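Long-range contact in hypothetical protein SA0798 (Staphylococcus aureus subsp. aureus N315, PDB 1XG8), which is of unknown function but belongs to the DUF1462 family and has a thioredoxin-like fold with a Cys-X-X-Cys sequence, consistent with a redox role: residues A[17-22]-A[78-83]. Sequence-based numbering, arbitrary orientation.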
loop_
_atom_site.group_PDB
_atom_site.type_symbol
_atom_site.label_atom_id
_atom_site.label_comp_id
_atom_site.label_asym_id
_atom_site.label_seq_id
_atom_site.Cartn_x
_atom_site.Cartn_y
_atom_site.Cartn_z
ATOM N N VAL A 17 0.378 -11.154 11.427
ATOM C CA VAL A 17 0.311 -12.582 11.119
ATOM C C VAL A 17 0.084 -12.700 9.621
ATOM O O VAL A 17 -0.390 -11.754 9.005
ATOM C CB VAL A 17 -0.840 -13.269 11.877
ATOM C CG1 VAL A 17 -0.509 -13.338 13.359
ATOM C CG2 VAL A 17 -2.131 -12.506 11.657
ATOM N N ILE A 18 0.399 -13.849 9.031
ATOM C CA ILE A 18 0.251 -13.991 7.586
ATOM C C ILE A 18 -1.162 -14.277 7.079
ATOM O O ILE A 18 -1.985 -14.864 7.775
ATOM C CB ILE A 18 1.221 -15.088 7.015
ATOM C CG1 ILE A 18 2.667 -14.845 7.484
ATOM C CG2 ILE A 18 1.223 -15.036 5.469
ATOM C CD1 ILE A 18 2.946 -15.187 8.941
ATOM N N CYS A 19 -1.418 -13.838 5.847
ATOM C CA CYS A 19 -2.692 -14.026 5.162
ATOM C C CYS A 19 -2.736 -15.433 4.557
ATOM O O CYS A 19 -1.857 -15.823 3.786
ATOM C CB CYS A 19 -2.829 -12.975 4.065
ATOM S SG CYS A 19 -4.231 -13.186 2.971
ATOM N N ALA A 20 -3.762 -16.194 4.921
ATOM C CA ALA A 20 -3.931 -17.568 4.454
ATOM C C ALA A 20 -3.773 -17.765 2.956
ATOM O O ALA A 20 -3.156 -18.736 2.522
ATOM C CB ALA A 20 -5.283 -18.086 4.887
ATOM N N SER A 21 -4.332 -16.846 2.170
ATOM C CA SER A 21 -4.274 -16.926 0.712
ATOM C C SER A 21 -2.912 -16.677 0.064
ATOM O O SER A 21 -2.741 -16.904 -1.134
ATOM C CB SER A 21 -5.303 -15.980 0.102
ATOM O OG SER A 21 -6.615 -16.408 0.417
ATOM N N CYS A 22 -1.949 -16.203 0.838
ATOM C CA CYS A 22 -0.618 -15.968 0.314
ATOM C C CYS A 22 0.371 -16.218 1.425
ATOM O O CYS A 22 1.061 -15.318 1.904
ATOM C CB CYS A 22 -0.485 -14.550 -0.240
ATOM S SG CYS A 22 -1.491 -13.321 0.564
ATOM N N LEU A 78 -10.082 -8.943 -0.927
ATOM C CA LEU A 78 -8.701 -8.540 -1.127
ATOM C C LEU A 78 -7.843 -9.243 -0.084
ATOM O O LEU A 78 -8.345 -9.661 0.958
ATOM C CB LEU A 78 -8.540 -7.023 -0.971
ATOM C CG LEU A 78 -9.277 -6.094 -1.934
ATOM C CD1 LEU A 78 -8.773 -4.682 -1.706
ATOM C CD2 LEU A 78 -9.036 -6.510 -3.378
ATOM N N PHE A 79 -6.555 -9.375 -0.377
ATOM C CA PHE A 79 -5.609 -10.005 0.536
ATOM C C PHE A 79 -4.782 -8.905 1.172
ATOM O O PHE A 79 -4.936 -7.725 0.854
ATOM C CB PHE A 79 -4.649 -10.939 -0.217
ATOM C CG PHE A 79 -5.333 -12.001 -1.037
ATOM C CD1 PHE A 79 -4.621 -12.705 -2.005
ATOM C CD2 PHE A 79 -6.681 -12.296 -0.855
ATOM C CE1 PHE A 79 -5.241 -13.687 -2.780
ATOM C CE2 PHE A 79 -7.310 -13.273 -1.627
ATOM C CZ PHE A 79 -6.588 -13.968 -2.588
ATOM N N TYR A 80 -3.899 -9.293 2.082
ATOM C CA TYR A 80 -3.010 -8.331 2.710
ATOM C C TYR A 80 -1.640 -9.008 2.798
ATOM O O TYR A 80 -1.545 -10.236 2.840
ATOM C CB TYR A 80 -3.539 -7.913 4.088
ATOM C CG TYR A 80 -3.515 -9.014 5.113
ATOM C CD1 TYR A 80 -2.342 -9.328 5.805
ATOM C CD2 TYR A 80 -4.659 -9.760 5.378
ATOM C CE1 TYR A 80 -2.310 -10.354 6.732
ATOM C CE2 TYR A 80 -4.637 -10.793 6.304
ATOM C CZ TYR A 80 -3.459 -11.082 6.976
ATOM O OH TYR A 80 -3.446 -12.102 7.889
ATOM N N PRO A 81 -0.557 -8.217 2.817
ATOM C CA PRO A 81 -0.562 -6.748 2.765
ATOM C C PRO A 81 -1.339 -6.123 1.613
ATOM O O PRO A 81 -1.351 -6.645 0.505
ATOM C CB PRO A 81 0.925 -6.401 2.687
ATOM C CG PRO A 81 1.508 -7.588 1.962
ATOM C CD PRO A 81 0.815 -8.735 2.667
ATOM N N LEU A 82 -2.004 -5.009 1.902
ATOM C CA LEU A 82 -2.734 -4.262 0.888
ATOM C C LEU A 82 -2.080 -2.887 0.866
ATOM O O LEU A 82 -1.894 -2.264 1.914
ATOM C CB LEU A 82 -4.218 -4.126 1.244
ATOM C CG LEU A 82 -5.048 -3.178 0.358
ATOM C CD1 LEU A 82 -5.240 -3.758 -1.029
ATOM C CD2 LEU A 82 -6.404 -2.951 1.007
ATOM N N ILE A 83 -1.704 -2.430 -0.322
ATOM C CA ILE A 83 -1.078 -1.130 -0.464
ATOM C C ILE A 83 -2.022 -0.164 -1.157
ATOM O O ILE A 83 -2.649 -0.516 -2.156
ATOM C CB ILE A 83 0.216 -1.206 -1.321
ATOM C CG1 ILE A 83 1.215 -2.176 -0.690
ATOM C CG2 ILE A 83 0.834 0.181 -1.445
ATOM C CD1 ILE A 83 2.613 -2.114 -1.272
HETATM O O HOH W 1 0.225 -11.632 4.702
#
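With chi1 at 67°, CG of Tyr80 sits between its backbone N and carbonyl carbon, which lays one face of the ring against Cys19 CB, while SG of Cys19, trans to its own N (chi1 172°), points to Phe79 CB. CB of Cys19 rests over the centre of that Tyr80 face, 3.6 Å from the ring centroid, a CH-pi contact, and SG lies over the ring as well, at 4.5 Å from the centroid. The phenol oxygen extends to the backbone of the 17-22 loop, where Tyr80 OH lies 3.3 Å from Val17 O and 3.1 Å from Ile18 O, two carbonyls that could compete for its single proton.

CB of Ser21 makes a CH-pi contact over the centre of the Phe79 ring, 3.6 Å from its centroid, while SG of Cys19 and SG of Cys22 approach that ring obliquely and lie 3.9 and 4.0 Å from Phe79 CB. One water bridges Cys19 N and Tyr80 O, joining the two backbones. Cys22 N closes a turn onto Cys19 O.

Pro81 follows Tyr80 through a cis peptide. A Cys-X-X-Cys segment after the first strand, set beside the residue that precedes a cis-proline, is the hallmark of the thioredoxin-fold active site, which this pair of loops resembles.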